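Long-range contacts in D-alanine--D-alanine ligase (Coxiella burnetii, PDB 3TQT), which probably joins two D-alanines into D-alanyl-D-alanine at the cost of ATP, a step in building the peptidoglycan of the cell wall: residues Glu182-Leu190 and Tyr215-Arg224; Leu161-Tyr171 and Val199-Val209. All coordinates share one frame; numbering follows the deposited sequence.

Contact 1 (Glu182-Leu190 and Tyr215-Arg224)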
loop_
_atom_site.group_PDB
_atom_site.type_symbol
_atom_site.label_atom_id
_atom_site.label_comp_id
_atom_site.label_asym_id
_atom_site.label_seq_id
_atom_site.Cartn_x
_atom_site.Cartn_y
_atom_site.Cartn_z
ATOM N N GLU A 182 2.117 -33.222 1.927
ATOM C CA GLU A 182 2.206 -32.406 0.719
ATOM C C GLU A 182 2.233 -30.910 1.041
ATOM O O GLU A 182 1.534 -30.449 1.938
ATOM C CB GLU A 182 1.045 -32.730 -0.234
ATOM C CG GLU A 182 1.056 -31.922 -1.536
ATOM C CD GLU A 182 0.253 -32.580 -2.652
ATOM O OE1 GLU A 182 -0.960 -32.322 -2.752
ATOM O OE2 GLU A 182 0.836 -33.355 -3.439
ATOM N N LEU A 183 3.026 -30.167 0.283
ATOM C CA LEU A 183 3.156 -28.724 0.443
ATOM C C LEU A 183 2.719 -27.981 -0.813
ATOM O O LEU A 183 2.701 -28.538 -1.912
ATOM C CB LEU A 183 4.613 -28.355 0.709
ATOM C CG LEU A 183 5.206 -28.444 2.113
ATOM C CD1 LEU A 183 4.446 -29.365 3.016
ATOM C CD2 LEU A 183 6.678 -28.826 2.036
ATOM N N PHE A 184 2.376 -26.715 -0.631
ATOM C CA PHE A 184 2.175 -25.797 -1.734
ATOM C C PHE A 184 3.309 -24.790 -1.768
ATOM O O PHE A 184 3.673 -24.215 -0.742
ATOM C CB PHE A 184 0.847 -25.051 -1.576
ATOM C CG PHE A 184 -0.341 -25.894 -1.864
ATOM C CD1 PHE A 184 -0.447 -26.557 -3.075
ATOM C CD2 PHE A 184 -1.346 -26.048 -0.927
ATOM C CE1 PHE A 184 -1.538 -27.358 -3.349
ATOM C CE2 PHE A 184 -2.450 -26.848 -1.201
ATOM C CZ PHE A 184 -2.539 -27.503 -2.412
ATOM N N VAL A 185 3.861 -24.570 -2.952
ATOM C CA VAL A 185 4.795 -23.470 -3.138
ATOM C C VAL A 185 4.074 -22.423 -3.970
ATOM O O VAL A 185 3.724 -22.680 -5.117
ATOM C CB VAL A 185 6.095 -23.938 -3.820
ATOM C CG1 VAL A 185 7.042 -22.752 -4.064
ATOM C CG2 VAL A 185 6.772 -25.015 -2.965
ATOM N N LYS A 186 3.845 -21.256 -3.368
ATOM C CA LYS A 186 2.945 -20.231 -3.893
ATOM C C LYS A 186 3.657 -18.885 -4.019
ATOM O O LYS A 186 4.367 -18.480 -3.107
ATOM C CB LYS A 186 1.811 -19.978 -2.887
ATOM C CG LYS A 186 0.725 -21.021 -2.770
ATOM C CD LYS A 186 -0.359 -20.474 -1.827
ATOM C CE LYS A 186 -1.648 -21.280 -1.868
ATOM N NZ LYS A 186 -1.461 -22.683 -1.390
ATOM N N ALA A 187 3.430 -18.165 -5.114
ATOM C CA ALA A 187 3.820 -16.760 -5.135
ATOM C C ALA A 187 3.061 -16.043 -4.016
ATOM O O ALA A 187 1.883 -16.338 -3.765
ATOM C CB ALA A 187 3.488 -16.138 -6.483
ATOM N N VAL A 188 3.711 -15.115 -3.334
ATOM C CA VAL A 188 3.011 -14.369 -2.278
ATOM C C VAL A 188 1.906 -13.479 -2.837
ATOM O O VAL A 188 0.888 -13.257 -2.188
ATOM C CB VAL A 188 3.959 -13.492 -1.418
ATOM C CG1 VAL A 188 4.949 -14.352 -0.641
ATOM C CG2 VAL A 188 4.661 -12.457 -2.291
ATOM N N SER A 189 2.086 -12.984 -4.053
ATOM C CA SER A 189 1.202 -11.928 -4.522
ATOM C C SER A 189 0.587 -12.198 -5.884
ATOM O O SER A 189 0.078 -11.284 -6.520
ATOM C CB SER A 189 1.966 -10.602 -4.572
ATOM O OG SER A 189 2.925 -10.630 -5.616
ATOM N N LEU A 190 0.635 -13.446 -6.339
ATOM C CA LEU A 190 0.046 -13.790 -7.631
ATOM C C LEU A 190 -0.982 -14.904 -7.466
ATOM O O LEU A 190 -0.728 -15.890 -6.769
ATOM C CB LEU A 190 1.125 -14.223 -8.624
ATOM C CG LEU A 190 2.272 -13.237 -8.826
ATOM C CD1 LEU A 190 3.324 -13.836 -9.761
ATOM C CD2 LEU A 190 1.741 -11.913 -9.363
ATOM N N TYR A 215 8.395 -15.768 -11.229
ATOM C CA TYR A 215 7.160 -14.982 -11.331
ATOM C C TYR A 215 7.020 -13.894 -10.270
ATOM O O TYR A 215 6.418 -12.853 -10.515
ATOM C CB TYR A 215 5.956 -15.903 -11.195
ATOM C CG TYR A 215 6.009 -17.085 -12.114
ATOM C CD1 TYR A 215 6.577 -16.976 -13.371
ATOM C CD2 TYR A 215 5.488 -18.312 -11.727
ATOM C CE1 TYR A 215 6.633 -18.055 -14.222
ATOM C CE2 TYR A 215 5.544 -19.400 -12.571
ATOM C CZ TYR A 215 6.112 -19.264 -13.818
ATOM O OH TYR A 215 6.166 -20.338 -14.669
ATOM N N ASP A 216 7.534 -14.162 -9.082
ATOM C CA ASP A 216 7.333 -13.262 -7.948
ATOM C C ASP A 216 8.649 -13.191 -7.187
ATOM O O ASP A 216 9.463 -14.112 -7.249
ATOM C CB ASP A 216 6.207 -13.794 -7.049
ATOM C CG ASP A 216 5.543 -12.705 -6.221
ATOM O OD1 ASP A 216 6.180 -11.659 -6.006
ATOM O OD2 ASP A 216 4.381 -12.902 -5.788
ATOM N N ASP A 217 8.880 -12.109 -6.463
ATOM C CA ASP A 217 10.164 -11.986 -5.784
ATOM C C ASP A 217 10.092 -12.492 -4.354
ATOM O O ASP A 217 11.036 -12.368 -3.582
ATOM C CB ASP A 217 10.693 -10.546 -5.833
ATOM C CG ASP A 217 9.752 -9.546 -5.187
ATOM O OD1 ASP A 217 8.723 -9.954 -4.608
ATOM O OD2 ASP A 217 10.054 -8.336 -5.244
ATOM N N ARG A 218 8.968 -13.087 -3.999
ATOM C CA ARG A 218 8.868 -13.704 -2.695
ATOM C C ARG A 218 7.823 -14.787 -2.784
ATOM O O ARG A 218 6.848 -14.664 -3.518
ATOM C CB ARG A 218 8.476 -12.670 -1.641
ATOM C CG ARG A 218 8.810 -13.069 -0.215
ATOM C CD ARG A 218 8.624 -11.868 0.747
ATOM N NE ARG A 218 7.214 -11.570 0.980
ATOM C CZ ARG A 218 6.590 -10.476 0.557
ATOM N NH1 ARG A 218 7.252 -9.538 -0.127
ATOM N NH2 ARG A 218 5.304 -10.311 0.831
ATOM N N LEU A 219 8.037 -15.875 -2.072
ATOM C CA LEU A 219 7.056 -16.935 -2.117
ATOM C C LEU A 219 6.745 -17.391 -0.713
ATOM O O LEU A 219 7.417 -17.017 0.249
ATOM C CB LEU A 219 7.551 -18.101 -2.977
ATOM C CG LEU A 219 8.774 -18.897 -2.537
ATOM C CD1 LEU A 219 8.435 -19.855 -1.391
ATOM C CD2 LEU A 219 9.309 -19.680 -3.737
ATOM N N MET A 220 5.712 -18.207 -0.607
ATOM C CA MET A 220 5.368 -18.800 0.654
ATOM C C MET A 220 5.083 -20.264 0.420
ATOM O O MET A 220 4.513 -20.659 -0.602
ATOM C CB MET A 220 4.156 -18.100 1.270
ATOM C CG MET A 220 2.916 -18.090 0.395
ATOM S SD MET A 220 1.823 -16.744 0.889
ATOM C CE MET A 220 1.494 -17.199 2.594
ATOM N N VAL A 221 5.507 -21.065 1.379
ATOM C CA VAL A 221 5.229 -22.483 1.367
ATOM C C VAL A 221 4.138 -22.706 2.394
ATOM O O VAL A 221 4.158 -22.101 3.476
ATOM C CB VAL A 221 6.489 -23.283 1.732
ATOM C CG1 VAL A 221 6.240 -24.792 1.588
ATOM C CG2 VAL A 221 7.669 -22.842 0.857
ATOM N N GLU A 222 3.180 -23.557 2.044
ATOM C CA GLU A 222 2.071 -23.869 2.935
ATOM C C GLU A 222 1.833 -25.361 2.977
ATOM O O GLU A 222 2.058 -26.061 1.992
ATOM C CB GLU A 222 0.788 -23.161 2.475
ATOM C CG GLU A 222 0.811 -21.651 2.702
ATOM C CD GLU A 222 -0.414 -20.944 2.119
ATOM O OE1 GLU A 222 -1.186 -21.590 1.388
ATOM O OE2 GLU A 222 -0.597 -19.739 2.394
ATOM N N PRO A 223 1.375 -25.862 4.121
ATOM C CA PRO A 223 1.014 -27.278 4.157
ATOM C C PRO A 223 -0.273 -27.481 3.384
ATOM O O PRO A 223 -1.141 -26.614 3.433
ATOM C CB PRO A 223 0.730 -27.501 5.636
ATOM C CG PRO A 223 0.184 -26.166 6.077
ATOM C CD PRO A 223 1.067 -25.183 5.389
ATOM N N ARG A 224 -0.409 -28.597 2.678
ATOM C CA ARG A 224 -1.710 -28.937 2.117
ATOM C C ARG A 224 -2.632 -29.404 3.240
ATOM O O ARG A 224 -2.389 -30.420 3.884
ATOM C CB ARG A 224 -1.610 -29.998 1.022
ATOM C CG ARG A 224 -2.925 -30.189 0.269
ATOM C CD ARG A 224 -2.818 -31.233 -0.828
ATOM N NE ARG A 224 -2.359 -32.524 -0.315
ATOM C CZ ARG A 224 -3.158 -33.476 0.160
ATOM N NH1 ARG A 224 -4.472 -33.293 0.196
ATOM N NH2 ARG A 224 -2.638 -34.615 0.602
#
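F184 pairs with E222 and K186 with M220, each through two backbone hydrogen bonds, joining strands 183-187 and 219-223 with axes 4.5 Å apart and antiparallel at 159°. These are the central strands of the four-stranded ATP-grasp sheet, within the predicted ATP-binding region. On one face V185, L219 and V221 lie under helix 202-212. Branched and apolar, they suit a strand buried beneath a helix: V185 CG1 meets L219 CD2 at 3.8 Å, and L183 CG rests on V221 CG1. The face of F184, K186, M220 and E222 is more polar. The K186 chain, bent only at its last torsion (chi4 64°), meets the E222 side chain at about a right angle, and NZ forms a salt bridge to E222 OE1, 3.0 Å away and above the carboxylate plane; K145 takes OE2, so both oxygens are held. Beyond the strand, V188 CG2 lies over one face of the R218 guanidinium, which D142 and E140 hold by salt bridges. D216, a short acceptor suited to a turn, fastens the loop: its OD2 receives S189 N at 2.9 Å, nearly along the C-O axis, and S189 OG at 2.7 Å from the syn side, 29° out of plane.

Contact 2 (Leu161-Tyr171 and Val199-Val209)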
loop_
_atom_site.group_PDB
_atom_site.type_symbol
_atom_site.label_atom_id
_atom_site.label_comp_id
_atom_site.label_asym_id
_atom_site.label_seq_id
_atom_site.Cartn_x
_atom_site.Cartn_y
_atom_site.Cartn_z
ATOM N N LEU A 161 9.782 -17.492 1.744
ATOM C CA LEU A 161 11.153 -17.552 1.257
ATOM C C LEU A 161 11.379 -16.403 0.295
ATOM O O LEU A 161 10.497 -16.050 -0.495
ATOM C CB LEU A 161 11.433 -18.855 0.507
ATOM C CG LEU A 161 11.604 -20.142 1.305
ATOM C CD1 LEU A 161 11.846 -21.290 0.338
ATOM C CD2 LEU A 161 12.762 -20.016 2.293
ATOM N N SER A 162 12.572 -15.834 0.366
ATOM C CA SER A 162 12.997 -14.852 -0.611
ATOM C C SER A 162 14.151 -15.461 -1.387
ATOM O O SER A 162 14.733 -16.463 -0.967
ATOM C CB SER A 162 13.430 -13.563 0.074
ATOM O OG SER A 162 12.308 -12.944 0.681
ATOM N N PRO A 163 14.487 -14.857 -2.532
ATOM C CA PRO A 163 15.500 -15.452 -3.404
ATOM C C PRO A 163 16.853 -15.662 -2.734
ATOM O O PRO A 163 17.549 -16.595 -3.109
ATOM C CB PRO A 163 15.598 -14.438 -4.542
ATOM C CG PRO A 163 14.201 -13.932 -4.646
ATOM C CD PRO A 163 13.752 -13.776 -3.207
ATOM N N ARG A 164 17.222 -14.834 -1.761
ATOM C CA ARG A 164 18.521 -15.012 -1.112
ATOM C C ARG A 164 18.558 -16.081 -0.009
ATOM O O ARG A 164 19.631 -16.512 0.395
ATOM C CB ARG A 164 19.084 -13.672 -0.622
ATOM C CG ARG A 164 19.656 -12.829 -1.764
ATOM C CD ARG A 164 19.607 -11.335 -1.467
ATOM N NE ARG A 164 19.832 -10.527 -2.669
ATOM C CZ ARG A 164 18.899 -10.259 -3.582
ATOM N NH1 ARG A 164 17.670 -10.740 -3.443
ATOM N NH2 ARG A 164 19.195 -9.513 -4.641
ATOM N N ASP A 165 17.393 -16.525 0.455
ATOM C CA ASP A 165 17.341 -17.578 1.463
ATOM C C ASP A 165 17.807 -18.915 0.890
ATOM O O ASP A 165 17.492 -19.263 -0.245
ATOM C CB ASP A 165 15.919 -17.741 1.995
ATOM C CG ASP A 165 15.425 -16.503 2.703
ATOM O OD1 ASP A 165 16.225 -15.904 3.449
ATOM O OD2 ASP A 165 14.250 -16.127 2.502
ATOM N N ALA A 166 18.541 -19.672 1.687
ATOM C CA ALA A 166 18.897 -21.029 1.295
ATOM C C ALA A 166 17.607 -21.834 1.221
ATOM O O ALA A 166 16.710 -21.641 2.033
ATOM C CB ALA A 166 19.853 -21.639 2.308
ATOM N N THR A 167 17.505 -22.715 0.234
ATOM C CA THR A 167 16.340 -23.576 0.088
ATOM C C THR A 167 16.594 -24.944 0.717
ATOM O O THR A 167 15.661 -25.651 1.113
ATOM C CB THR A 167 15.972 -23.752 -1.396
ATOM O OG1 THR A 167 17.044 -24.419 -2.078
ATOM C CG2 THR A 167 15.732 -22.389 -2.041
ATOM N N GLU A 168 17.862 -25.316 0.802
ATOM C CA GLU A 168 18.246 -26.560 1.453
ATOM C C GLU A 168 17.780 -26.590 2.907
ATOM O O GLU A 168 17.858 -25.585 3.619
ATOM C CB GLU A 168 19.763 -26.732 1.384
ATOM C CG GLU A 168 20.291 -27.010 -0.021
ATOM C CD GLU A 168 20.584 -25.741 -0.823
ATOM O OE1 GLU A 168 20.410 -24.625 -0.292
ATOM O OE2 GLU A 168 20.990 -25.870 -1.997
ATOM N N GLY A 169 17.274 -27.741 3.334
ATOM C CA GLY A 169 16.853 -27.921 4.708
ATOM C C GLY A 169 15.462 -27.383 4.978
ATOM O O GLY A 169 14.823 -27.758 5.962
ATOM N N VAL A 170 14.982 -26.500 4.108
ATOM C CA VAL A 170 13.663 -25.906 4.325
ATOM C C VAL A 170 12.553 -26.934 4.205
ATOM O O VAL A 170 11.698 -27.027 5.080
ATOM C CB VAL A 170 13.385 -24.730 3.378
ATOM C CG1 VAL A 170 11.966 -24.181 3.611
ATOM C CG2 VAL A 170 14.415 -23.637 3.609
ATOM N N TYR A 171 12.567 -27.692 3.115
ATOM C CA TYR A 171 11.571 -28.730 2.895
ATOM C C TYR A 171 11.436 -29.608 4.125
ATOM O O TYR A 171 10.333 -29.804 4.637
ATOM C CB TYR A 171 11.944 -29.586 1.690
ATOM C CG TYR A 171 10.925 -30.642 1.350
ATOM C CD1 TYR A 171 9.665 -30.287 0.891
ATOM C CD2 TYR A 171 11.226 -32.005 1.471
ATOM C CE1 TYR A 171 8.725 -31.251 0.568
ATOM C CE2 TYR A 171 10.292 -32.976 1.155
ATOM C CZ TYR A 171 9.042 -32.586 0.701
ATOM O OH TYR A 171 8.095 -33.525 0.379
ATOM N N VAL A 199 3.718 -29.832 -4.126
ATOM C CA VAL A 199 4.955 -30.593 -4.108
ATOM C C VAL A 199 4.878 -31.733 -3.101
ATOM O O VAL A 199 4.378 -31.567 -1.988
ATOM C CB VAL A 199 6.184 -29.709 -3.788
ATOM C CG1 VAL A 199 6.315 -28.567 -4.811
ATOM C CG2 VAL A 199 6.084 -29.153 -2.373
ATOM N N LYS A 200 5.399 -32.884 -3.501
ATOM C CA LYS A 200 5.355 -34.094 -2.684
ATOM C C LYS A 200 6.756 -34.614 -2.354
ATOM O O LYS A 200 6.911 -35.519 -1.527
ATOM C CB LYS A 200 4.544 -35.175 -3.399
ATOM C CG LYS A 200 3.611 -35.970 -2.491
ATOM C CD LYS A 200 3.012 -37.162 -3.231
ATOM C CE LYS A 200 3.872 -38.418 -3.085
ATOM N NZ LYS A 200 5.349 -38.180 -3.186
ATOM N N THR A 201 7.777 -34.053 -3.000
ATOM C CA THR A 201 9.153 -34.482 -2.746
ATOM C C THR A 201 10.100 -33.300 -2.580
ATOM O O THR A 201 9.769 -32.186 -2.957
ATOM C CB THR A 201 9.712 -35.360 -3.895
ATOM O OG1 THR A 201 9.850 -34.562 -5.079
ATOM C CG2 THR A 201 8.806 -36.534 -4.172
ATOM N N GLU A 202 11.285 -33.558 -2.029
ATOM C CA GLU A 202 12.312 -32.527 -1.885
ATOM C C GLU A 202 12.633 -31.921 -3.236
ATOM O O GLU A 202 12.738 -30.704 -3.379
ATOM C CB GLU A 202 13.600 -33.122 -1.312
ATOM C CG GLU A 202 14.834 -32.241 -1.559
ATOM C CD GLU A 202 14.884 -31.054 -0.627
ATOM O OE1 GLU A 202 14.648 -31.264 0.580
ATOM O OE2 GLU A 202 15.148 -29.915 -1.090
ATOM N N THR A 203 12.813 -32.791 -4.223
ATOM C CA THR A 203 13.139 -32.371 -5.579
ATOM C C THR A 203 12.041 -31.499 -6.166
ATOM O O THR A 203 12.318 -30.464 -6.762
ATOM C CB THR A 203 13.385 -33.589 -6.497
ATOM O OG1 THR A 203 14.543 -34.299 -6.038
ATOM C CG2 THR A 203 13.602 -33.144 -7.942
ATOM N N GLU A 204 10.793 -31.916 -6.003
ATOM C CA GLU A 204 9.675 -31.115 -6.483
ATOM C C GLU A 204 9.688 -29.773 -5.789
ATOM O O GLU A 204 9.415 -28.739 -6.409
ATOM C CB GLU A 204 8.340 -31.826 -6.255
ATOM C CG GLU A 204 8.079 -32.931 -7.273
ATOM C CD GLU A 204 6.814 -33.724 -6.987
ATOM O OE1 GLU A 204 5.883 -33.184 -6.352
ATOM O OE2 GLU A 204 6.757 -34.896 -7.402
ATOM N N PHE A 205 10.021 -29.794 -4.499
ATOM C CA PHE A 205 10.025 -28.573 -3.702
ATOM C C PHE A 205 10.975 -27.556 -4.309
ATOM O O PHE A 205 10.582 -26.423 -4.614
ATOM C CB PHE A 205 10.429 -28.863 -2.257
ATOM C CG PHE A 205 10.640 -27.627 -1.432
ATOM C CD1 PHE A 205 9.561 -26.870 -0.999
ATOM C CD2 PHE A 205 11.916 -27.222 -1.085
ATOM C CE1 PHE A 205 9.759 -25.739 -0.243
ATOM C CE2 PHE A 205 12.121 -26.089 -0.329
ATOM C CZ PHE A 205 11.036 -25.349 0.094
ATOM N N THR A 206 12.226 -27.958 -4.503
ATOM C CA THR A 206 13.225 -27.000 -4.961
ATOM C C THR A 206 12.944 -26.594 -6.406
ATOM O O THR A 206 13.168 -25.449 -6.785
ATOM C CB THR A 206 14.677 -27.519 -4.805
ATOM O OG1 THR A 206 14.976 -28.427 -5.865
ATOM C CG2 THR A 206 14.868 -28.210 -3.458
ATOM N N LYS A 207 12.447 -27.525 -7.219
ATOM C CA LYS A 207 12.058 -27.147 -8.571
ATOM C C LYS A 207 10.923 -26.116 -8.562
ATOM O O LYS A 207 10.914 -25.188 -9.365
ATOM C CB LYS A 207 11.667 -28.362 -9.400
ATOM C CG LYS A 207 12.853 -29.138 -9.946
ATOM C CD LYS A 207 12.397 -30.307 -10.799
ATOM C CE LYS A 207 13.590 -31.041 -11.399
ATOM N NZ LYS A 207 14.571 -31.440 -10.352
ATOM N N ALA A 208 9.962 -26.288 -7.659
ATOM C CA ALA A 208 8.837 -25.364 -7.561
ATOM C C ALA A 208 9.301 -24.003 -7.057
ATOM O O ALA A 208 8.823 -22.969 -7.510
ATOM C CB ALA A 208 7.778 -25.920 -6.644
ATOM N N VAL A 209 10.231 -24.008 -6.111
ATOM C CA VAL A 209 10.747 -22.762 -5.576
ATOM C C VAL A 209 11.408 -21.972 -6.689
ATOM O O VAL A 209 11.180 -20.771 -6.835
ATOM C CB VAL A 209 11.740 -23.008 -4.432
ATOM C CG1 VAL A 209 12.573 -21.756 -4.169
ATOM C CG2 VAL A 209 10.992 -23.425 -3.177
HETATM O O HOH W 1 14.810 -28.132 0.957
HETATM O O HOH W 2 5.357 -32.860 0.386
#
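Y171, in the first turn of helix 170-177, lies across the start of helix 202-212 and makes the largest single share of the contact. Aromatic and CH-pi interactions come first. With CG anti to N, chi1 -177°, the Y171 ring extends over the T201-E202 backbone at the helix start. E202 CA sits over one face of the tyrosine, 3.8 Å from the ring centroid, while Y171 CB in turn lies over a face of F205, 4.0 Å from that centroid. The two side chains run past one another in opposing senses, and their ring planes are inclined at 37°, an oblique pair. F205 CB reaches Y171 CD1 at 3.5 Å.

Apolar packing continues around F205. V170 CG1 touches its CZ at 3.8 Å, and L161, pointing back at the phenylalanine, brings CD1 to the same atom, 4.1 Å away. One turn along the helix, V209 meets T167 methyl to methyl, CG1 to CG2. A large flat phenylalanine suits this place because its outer end can touch both aliphatic side chains, while V185 and V221 of the sheet adjoin it from below.

Polar links lie at the margins. Water 1 donates to T167 O and E202 OE2 and accepts from Y171 N, tying the start of one helix to the first turn of the other. Water 2 bonds Y171 OH and V199 O, at 2.8 Å from the hydroxyl, so the phenol has a polar partner at the end of an otherwise apolar ring. T201 is the N-cap of helix 202-212, its OG1 accepting from E204 N at 3.0 Å; E204 OE1 separately accepts from K200 N, one residue before the cap. Short polar side chains such as threonine suit an N-cap.

Helices packed on one face of an antiparallel sheet are the alpha+beta arrangement found in the ATP-grasp fold.

The centres of the two contacts are 10 Å apart, in one four-stranded antiparallel sheet and its helices within the ATP-grasp range. Their segments alternate along the chain: 161-171, 182-190, 199-209, 215-224. Helix 170-177 leads into strand 183-187, and helix 202-212 into strand 219-223, so each helix of contact 2 precedes a strand of contact 1. The outer strands 159-161 and 196-199 flank the central pair, with L161 N probably hydrogen-bonded to L219 O and V199 N to L183 O. Contact 2 packs the helices on the sheet's apolar side; the opposite face bears K186, whose side chain is about 7 Å from that of E316, a predicted magnesium ligand, so it probably looks onto the nucleotide site.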